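Local structure of putative O-GlcNAcase nagJ (Clostridium perfringens, 6PV5) at residues 411-415 with 604-610; 416-420 with 447-452; 468-472 with 484-488. The protein probably hydrolyses terminal N-acetylhexosamine residues from glycans, as a family 84 glycoside hydrolase. One frame throughout, in Å; residues are numbered along the deposited sequence. Where two conformers were deposited one is given.

Interaction 1: 411-415 with 604-610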
loop_
_atom_site.group_PDB
_atom_site.type_symbol
_atom_site.label_atom_id
_atom_site.label_comp_id
_atom_site.label_asym_id
_atom_site.label_seq_id
_atom_site.Cartn_x
_atom_site.Cartn_y
_atom_site.Cartn_z
ATOM N N LYS A 411 7.107 4.024 -16.067
ATOM C CA LYS A 411 8.387 4.704 -15.887
ATOM C C LYS A 411 9.329 3.801 -15.091
ATOM O O LYS A 411 9.693 4.088 -13.943
ATOM C CB LYS A 411 8.216 6.056 -15.177
ATOM C CG LYS A 411 9.437 6.970 -15.319
ATOM C CD LYS A 411 9.614 8.025 -14.223
ATOM C CE LYS A 411 8.369 8.803 -13.834
ATOM N NZ LYS A 411 7.791 9.566 -14.961
ATOM N N GLU A 412 9.690 2.677 -15.703
ATOM C CA GLU A 412 10.099 1.519 -14.931
ATOM C C GLU A 412 11.520 1.679 -14.384
ATOM O O GLU A 412 11.900 0.903 -13.532
ATOM C CB GLU A 412 9.940 0.238 -15.756
ATOM C CG GLU A 412 10.448 0.426 -17.180
ATOM C CD GLU A 412 10.801 -0.837 -17.955
ATOM O OE1 GLU A 412 10.370 -1.928 -17.529
ATOM O OE2 GLU A 412 11.513 -0.726 -18.990
ATOM N N ASP A 413 12.275 2.677 -14.859
ATOM C CA ASP A 413 13.652 2.877 -14.414
ATOM C C ASP A 413 13.707 3.732 -13.155
ATOM O O ASP A 413 14.777 3.881 -12.566
ATOM C CB ASP A 413 14.502 3.588 -15.474
ATOM C CG ASP A 413 14.633 2.765 -16.747
ATOM O OD1 ASP A 413 14.842 1.534 -16.631
ATOM O OD2 ASP A 413 14.475 3.350 -17.839
ATOM N N LYS A 414 12.565 4.297 -12.750
ATOM C CA LYS A 414 12.529 5.006 -11.475
ATOM C C LYS A 414 11.705 4.219 -10.454
ATOM O O LYS A 414 10.560 3.889 -10.743
ATOM C CB LYS A 414 11.924 6.402 -11.664
ATOM C CG LYS A 414 11.999 7.242 -10.404
ATOM C CD LYS A 414 11.805 8.734 -10.589
ATOM C CE LYS A 414 12.138 9.461 -9.291
ATOM N NZ LYS A 414 11.897 10.925 -9.410
ATOM N N MET A 415 12.263 3.976 -9.254
ATOM C CA MET A 415 11.529 3.344 -8.168
ATOM C C MET A 415 10.711 4.397 -7.413
ATOM O O MET A 415 11.220 5.463 -7.088
ATOM C CB MET A 415 12.454 2.658 -7.154
ATOM C CG MET A 415 13.365 1.576 -7.724
ATOM S SD MET A 415 12.412 0.214 -8.458
ATOM C CE MET A 415 13.536 -1.173 -8.296
ATOM N N LYS A 604 21.189 3.348 -16.612
ATOM C CA LYS A 604 19.790 3.309 -17.029
ATOM C C LYS A 604 18.867 3.846 -15.919
ATOM O O LYS A 604 17.910 4.585 -16.168
ATOM C CB LYS A 604 19.485 1.847 -17.372
ATOM C CG LYS A 604 18.276 1.586 -18.252
ATOM C CD LYS A 604 18.073 0.096 -18.467
ATOM C CE LYS A 604 16.798 -0.228 -19.216
ATOM N NZ LYS A 604 16.676 0.568 -20.463
ATOM N N ALA A 605 19.163 3.461 -14.683
ATOM C CA ALA A 605 18.368 3.763 -13.504
ATOM C C ALA A 605 18.150 5.271 -13.381
ATOM O O ALA A 605 19.036 6.043 -13.722
ATOM C CB ALA A 605 19.080 3.174 -12.315
ATOM N N THR A 606 16.937 5.674 -12.958
ATOM C CA THR A 606 16.545 7.063 -12.803
ATOM C C THR A 606 16.375 7.377 -11.320
ATOM O O THR A 606 15.620 6.714 -10.620
ATOM C CB THR A 606 15.274 7.359 -13.612
ATOM O OG1 THR A 606 15.544 7.007 -14.967
ATOM C CG2 THR A 606 14.832 8.804 -13.585
ATOM N N ILE A 607 17.113 8.375 -10.827
ATOM C CA ILE A 607 17.013 8.770 -9.431
ATOM C C ILE A 607 17.506 10.213 -9.317
ATOM O O ILE A 607 18.440 10.576 -10.025
ATOM C CB ILE A 607 17.769 7.818 -8.485
ATOM C CG1 ILE A 607 17.503 8.236 -7.034
ATOM C CG2 ILE A 607 19.264 7.805 -8.779
ATOM C CD1 ILE A 607 17.456 7.123 -6.051
ATOM N N ALA A 608 16.867 11.030 -8.454
ATOM C CA ALA A 608 17.363 12.378 -8.239
ATOM C C ALA A 608 17.299 13.183 -9.537
ATOM O O ALA A 608 18.045 14.158 -9.688
ATOM C CB ALA A 608 18.791 12.330 -7.698
ATOM N N ASN A 609 16.350 12.834 -10.423
ATOM C CA ASN A 609 16.315 13.280 -11.812
ATOM C C ASN A 609 15.547 14.598 -11.966
ATOM O O ASN A 609 15.666 15.233 -13.003
ATOM C CB ASN A 609 15.667 12.236 -12.737
ATOM C CG ASN A 609 14.289 11.844 -12.245
ATOM O OD1 ASN A 609 14.141 11.390 -11.109
ATOM N ND2 ASN A 609 13.269 12.062 -13.053
ATOM N N ASN A 610 14.779 15.014 -10.948
ATOM C CA ASN A 610 13.990 16.243 -11.004
ATOM C C ASN A 610 14.702 17.427 -10.326
ATOM O O ASN A 610 14.370 18.572 -10.611
ATOM C CB ASN A 610 12.610 16.110 -10.320
ATOM C CG ASN A 610 11.710 15.064 -10.950
ATOM O OD1 ASN A 610 11.663 14.935 -12.167
ATOM N ND2 ASN A 610 10.980 14.317 -10.138
HETATM O O HOH W 1 14.581 5.329 -8.331
#
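Asp413 lays its carboxylate against the aliphatic part of Lys604, the two side chains crossing at about a right angle, with Asp413 OD1 3.7 Å from Lys604 CE. The ammonium group lies a little farther off, 4.4 Å between Lys604 NZ and Asp413 OD1, so the opposite charges are near without forming a salt bridge. Beside them the backbones join: Thr606 N donates to Asp413 O over 2.8 Å. That oxygen also accepts from His557 of helix 548-579. Thr606, a beta-branched residue, packs alongside, its CB 4.0 Å from Lys414 CB. A water spans the next step, accepting from Met415 N and donating to Thr606 O. Lys414 runs past Thr606 with CG anti to the backbone N (chi1 -174°) and the rest of the chain extended, which carries NZ to Asn609 OD1 at 2.9 Å, in the amide plane and on a lone pair. The same NZ forms a salt bridge with Asp499 and a hydrogen bond to Arg492 O. A long lysine side chain thus gathers three acceptors, and the largely polar chemistry implies that these two loops, from the catalytic barrel and the C-terminal helical region, are joined by directed bonds more than by apolar packing.

Interaction 2: 416-420 with 447-452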
loop_
_atom_site.group_PDB
_atom_site.type_symbol
_atom_site.label_atom_id
_atom_site.label_comp_id
_atom_site.label_asym_id
_atom_site.label_seq_id
_atom_site.Cartn_x
_atom_site.Cartn_y
_atom_site.Cartn_z
ATOM N N ALA A 416 9.452 4.063 -7.084
ATOM C CA ALA A 416 8.637 4.909 -6.221
ATOM C C ALA A 416 8.790 4.390 -4.800
ATOM O O ALA A 416 8.362 3.274 -4.502
ATOM C CB ALA A 416 7.196 4.878 -6.679
ATOM N N LEU A 417 9.429 5.193 -3.943
ATOM C CA LEU A 417 9.748 4.774 -2.589
ATOM C C LEU A 417 9.137 5.751 -1.587
ATOM O O LEU A 417 9.557 5.773 -0.434
ATOM C CB LEU A 417 11.280 4.718 -2.417
ATOM C CG LEU A 417 12.016 3.719 -3.325
ATOM C CD1 LEU A 417 13.534 3.861 -3.155
ATOM C CD2 LEU A 417 11.584 2.291 -2.989
ATOM N N GLY A 418 8.147 6.543 -2.017
ATOM C CA GLY A 418 7.553 7.529 -1.122
ATOM C C GLY A 418 6.237 7.106 -0.458
ATOM O O GLY A 418 5.664 6.055 -0.760
ATOM N N PRO A 419 5.682 7.951 0.446
ATOM C CA PRO A 419 4.387 7.669 1.066
ATOM C C PRO A 419 3.242 7.980 0.107
ATOM O O PRO A 419 3.373 8.810 -0.800
ATOM C CB PRO A 419 4.363 8.637 2.262
ATOM C CG PRO A 419 5.149 9.830 1.750
ATOM C CD PRO A 419 6.270 9.219 0.920
ATOM N N ILE A 420 2.122 7.274 0.303
ATOM C CA ILE A 420 0.837 7.681 -0.261
ATOM C C ILE A 420 0.641 9.165 0.045
ATOM O O ILE A 420 0.761 9.595 1.177
ATOM C CB ILE A 420 -0.285 6.833 0.370
ATOM C CG1 ILE A 420 -0.067 5.328 0.152
ATOM C CG2 ILE A 420 -1.655 7.302 -0.108
ATOM C CD1 ILE A 420 0.205 4.900 -1.281
ATOM N N ILE A 447 7.594 -0.104 1.139
ATOM C CA ILE A 447 7.518 1.149 1.868
ATOM C C ILE A 447 6.234 1.904 1.524
ATOM O O ILE A 447 5.476 2.249 2.438
ATOM C CB ILE A 447 8.806 2.001 1.762
ATOM C CG1 ILE A 447 9.973 1.321 2.490
ATOM C CG2 ILE A 447 8.583 3.403 2.316
ATOM C CD1 ILE A 447 11.322 1.650 1.894
ATOM N N SER A 448 5.966 2.116 0.231
ATOM C CA SER A 448 4.786 2.859 -0.170
ATOM C C SER A 448 3.524 2.116 0.261
ATOM O O SER A 448 2.627 2.723 0.830
ATOM C CB SER A 448 4.794 3.153 -1.654
ATOM O OG SER A 448 6.016 3.792 -2.019
ATOM N N THR A 449 3.471 0.799 -0.009
ATOM C CA THR A 449 2.334 -0.038 0.334
ATOM C C THR A 449 1.980 0.061 1.825
ATOM O O THR A 449 0.800 0.083 2.178
ATOM C CB THR A 449 2.524 -1.487 -0.117
ATOM O OG1 THR A 449 2.836 -1.469 -1.507
ATOM C CG2 THR A 449 1.260 -2.301 0.041
ATOM N N LEU A 450 2.989 0.108 2.696
ATOM C CA LEU A 450 2.722 0.170 4.122
ATOM C C LEU A 450 2.129 1.528 4.499
ATOM O O LEU A 450 1.311 1.592 5.417
ATOM C CB LEU A 450 4.008 -0.076 4.916
ATOM C CG LEU A 450 4.506 -1.518 4.941
ATOM C CD1 LEU A 450 5.913 -1.567 5.511
ATOM C CD2 LEU A 450 3.566 -2.396 5.765
ATOM N N THR A 451 2.571 2.611 3.837
ATOM C CA THR A 451 1.973 3.911 4.118
ATOM C C THR A 451 0.515 3.853 3.668
ATOM O O THR A 451 -0.344 4.474 4.292
ATOM C CB THR A 451 2.759 5.107 3.548
ATOM O OG1 THR A 451 2.730 5.057 2.121
ATOM C CG2 THR A 451 4.199 5.183 4.018
ATOM N N GLY A 452 0.269 3.089 2.597
ATOM C CA GLY A 452 -1.073 2.822 2.108
ATOM C C GLY A 452 -1.927 2.071 3.140
ATOM O O GLY A 452 -3.124 2.335 3.262
HETATM O O HOH W 2 7.858 1.652 -1.932
#
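Ser448 OG donates to Gly418 O at 2.6 Å, arriving in the carbonyl plane on a lone pair. One turn further along the helix, Thr451 OG1 accepts from Ile420 N at 2.9 Å with an N-H...O angle of 163°. Two small hydroxyl residues therefore grip the two successive peptide groups that flank Pro419, whose own nitrogen has no hydrogen to give. Thr451 CG2 rests 3.9 Å from Pro419 CB, while Ile420 CG1 reaches Gly452 N at 3.3 Å, an approach that the absence of a side chain on Gly452 permits.

Behind this first shell, the helix fixes its own hydroxyl. With OG1 set between the backbone N and the carbonyl carbon (chi1 66°), Thr451 turns back to donate to Ser448 O at 2.7 Å, so the hydroxyl that accepts from Ile420 N takes part in two bonds. Ser448 O also accepts from Gly452 N in the ordinary helical way. A water links Ala416 O to Ser448 N, donating to the first and accepting from the second.

Farther out, Tyr462 bonds to Ile420 O and covers Pro419, Trp468 of helix 464-476 takes Leu417 O, Leu417 packs on helix 480-487, and Ile420 meets Phe434 on strand 431-436, the eighth of the barrel.

Interaction 3: 468-472 with 484-488. With EDO (1,2-ethanediol), chain C.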
loop_
_atom_site.group_PDB
_atom_site.type_symbol
_atom_site.label_atom_id
_atom_site.label_comp_id
_atom_site.label_asym_id
_atom_site.label_seq_id
_atom_site.Cartn_x
_atom_site.Cartn_y
_atom_site.Cartn_z
ATOM N N TRP A 468 5.694 7.660 6.498
ATOM C CA TRP A 468 6.838 7.235 5.702
ATOM C C TRP A 468 8.004 6.831 6.602
ATOM O O TRP A 468 8.621 5.797 6.393
ATOM C CB TRP A 468 7.231 8.394 4.789
ATOM C CG TRP A 468 8.198 8.074 3.695
ATOM C CD1 TRP A 468 8.250 6.957 2.908
ATOM C CD2 TRP A 468 9.199 8.979 3.204
ATOM N NE1 TRP A 468 9.245 7.101 1.978
ATOM C CE2 TRP A 468 9.836 8.332 2.127
ATOM C CE3 TRP A 468 9.581 10.288 3.546
ATOM C CZ2 TRP A 468 10.863 8.951 1.409
ATOM C CZ3 TRP A 468 10.616 10.890 2.857
ATOM C CH2 TRP A 468 11.234 10.226 1.788
ATOM N N ASP A 469 8.287 7.648 7.620
ATOM C CA ASP A 469 9.337 7.315 8.573
ATOM C C ASP A 469 9.131 5.925 9.173
ATOM O O ASP A 469 10.099 5.170 9.283
ATOM C CB ASP A 469 9.546 8.386 9.651
ATOM C CG ASP A 469 10.071 9.705 9.110
ATOM O OD1 ASP A 469 10.694 9.696 8.021
ATOM O OD2 ASP A 469 9.852 10.738 9.781
ATOM N N LYS A 470 7.892 5.604 9.580
ATOM C CA LYS A 470 7.628 4.329 10.235
ATOM C C LYS A 470 7.753 3.183 9.240
ATOM O O LYS A 470 8.220 2.108 9.602
ATOM C CB LYS A 470 6.215 4.234 10.826
ATOM C CG LYS A 470 5.956 5.137 12.027
ATOM C CD LYS A 470 6.578 4.630 13.318
ATOM C CE LYS A 470 6.345 5.567 14.486
ATOM N NZ LYS A 470 5.016 6.220 14.390
ATOM N N ALA A 471 7.284 3.390 8.011
ATOM C CA ALA A 471 7.370 2.317 7.029
ATOM C C ALA A 471 8.832 2.015 6.685
ATOM O O ALA A 471 9.201 0.859 6.491
ATOM C CB ALA A 471 6.578 2.666 5.791
ATOM N N ILE A 472 9.650 3.063 6.559
ATOM C CA ILE A 472 11.073 2.893 6.273
ATOM C C ILE A 472 11.732 2.136 7.421
ATOM O O ILE A 472 12.544 1.250 7.192
ATOM C CB ILE A 472 11.750 4.252 6.024
ATOM C CG1 ILE A 472 11.340 4.818 4.664
ATOM C CG2 ILE A 472 13.268 4.128 6.152
ATOM C CD1 ILE A 472 11.755 6.258 4.446
ATOM N N LYS A 484 16.317 6.548 4.114
ATOM C CA LYS A 484 15.497 7.725 3.870
ATOM C C LYS A 484 16.268 8.746 3.032
ATOM O O LYS A 484 15.695 9.333 2.117
ATOM C CB LYS A 484 15.000 8.343 5.182
ATOM C CG LYS A 484 14.063 9.532 4.968
ATOM C CD LYS A 484 13.563 10.153 6.239
ATOM C CE LYS A 484 12.652 11.345 5.991
ATOM N NZ LYS A 484 12.066 11.811 7.271
ATOM N N ILE A 485 17.563 8.935 3.337
ATOM C CA ILE A 485 18.424 9.804 2.543
ATOM C C ILE A 485 18.348 9.413 1.065
ATOM O O ILE A 485 18.271 10.286 0.200
ATOM C CB ILE A 485 19.873 9.830 3.083
ATOM C CG1 ILE A 485 19.950 10.511 4.460
ATOM C CG2 ILE A 485 20.794 10.494 2.070
ATOM C CD1 ILE A 485 21.243 10.245 5.236
ATOM N N PHE A 486 18.335 8.105 0.777
ATOM C CA PHE A 486 18.218 7.613 -0.594
ATOM C C PHE A 486 16.789 7.807 -1.114
ATOM O O PHE A 486 16.570 8.350 -2.203
ATOM C CB PHE A 486 18.637 6.133 -0.598
ATOM C CG PHE A 486 18.395 5.380 -1.880
ATOM C CD1 PHE A 486 19.214 5.582 -2.984
ATOM C CD2 PHE A 486 17.372 4.443 -1.972
ATOM C CE1 PHE A 486 19.006 4.870 -4.164
ATOM C CE2 PHE A 486 17.155 3.739 -3.150
ATOM C CZ PHE A 486 17.978 3.948 -4.245
ATOM N N ALA A 487 15.808 7.341 -0.327
ATOM C CA ALA A 487 14.411 7.346 -0.759
ATOM C C ALA A 487 13.904 8.774 -0.991
ATOM O O ALA A 487 13.047 9.000 -1.842
ATOM C CB ALA A 487 13.562 6.624 0.260
ATOM N N ASN A 488 14.461 9.739 -0.260
ATOM C CA ASN A 488 14.116 11.149 -0.426
ATOM C C ASN A 488 14.245 11.604 -1.877
ATOM O O ASN A 488 13.508 12.496 -2.316
ATOM C CB ASN A 488 14.893 12.019 0.572
ATOM C CG ASN A 488 14.648 13.513 0.474
ATOM O OD1 ASN A 488 13.514 13.977 0.381
ATOM N ND2 ASN A 488 15.724 14.283 0.509
HETATM C C1 EDO C . 13.129 6.812 8.751
HETATM O O1 EDO C . 12.659 5.955 9.785
HETATM C C2 EDO C . 13.759 8.075 9.221
HETATM O O2 EDO C . 14.426 7.963 10.472
#
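Trp468 lays its six-membered ring against helix 480-487, and this is the close-packed half of the contact. The indole swings away from its backbone N (chi1 -168°), which sends it across to the second helix. There CZ2 meets Ala487 CB at 3.7 Å, and CH2 comes equally near Asn488 CA, which lies at the ring edge, close to its plane. Alanine suits this place because its short side chain lets the broad ring approach the helix backbone. Lys484 and Ile472 share one face of the indole: the methylene groups of the lysine pass over it, with CE 3.8 Å from Trp468 CZ3, and Ile472 CD1 lies 3.6 Å above the ring plane, offset toward the rim. The same methyl touches Lys484 CB at 3.9 Å. The polar edge of the indole is occupied too, NE1 having Leu417 O as its partner.

The other half is looser and more polar. Fully extended from CB onward, Lys484 uses its carbon chain for packing and delivers NZ to Asp469, where a salt bridge of 2.6 Å forms with OD1 on its syn lone pair. Both residues are partly exposed, so water can probably reach the pair. An ethanediol molecule, probably from the crystallisation liquor, occupies this side; its O1 donates to Asp469 O at 2.7 Å, its C2 lies 3.6 Å from Lys484 CD, and Glu481 binds it as well.

Asn488 OD1 is bonded to Arg497. The whole is a packed pair of consecutive helices, 464-476 and 480-487, joined by a short connection, with an aromatic ring inside and a salt bridge at the margin; it follows helix 446-457, which comes after the eighth strand of the (beta/alpha)8 barrel.

Overall arrangement
Interactions 1 and 2 use successive parts of one loop, between strands 399-403 and 431-436, with centres about 16 Å apart: its first part meets the C-terminal helical region through charged and amide groups, while its second is held by neutral hydroxyls. Interaction 3, about 9 Å from interaction 2 between centres, is mixed, apolar inside and ionic at its margin. Trp468 ties these two together. Interaction 3 also meets interaction 1, where Ile607 CD1 packs on Phe486 CE1. Interaction 2 is thus the core contact, every touching residue buried, whereas interactions 1 and 3 are partly buried and carry the charged groups.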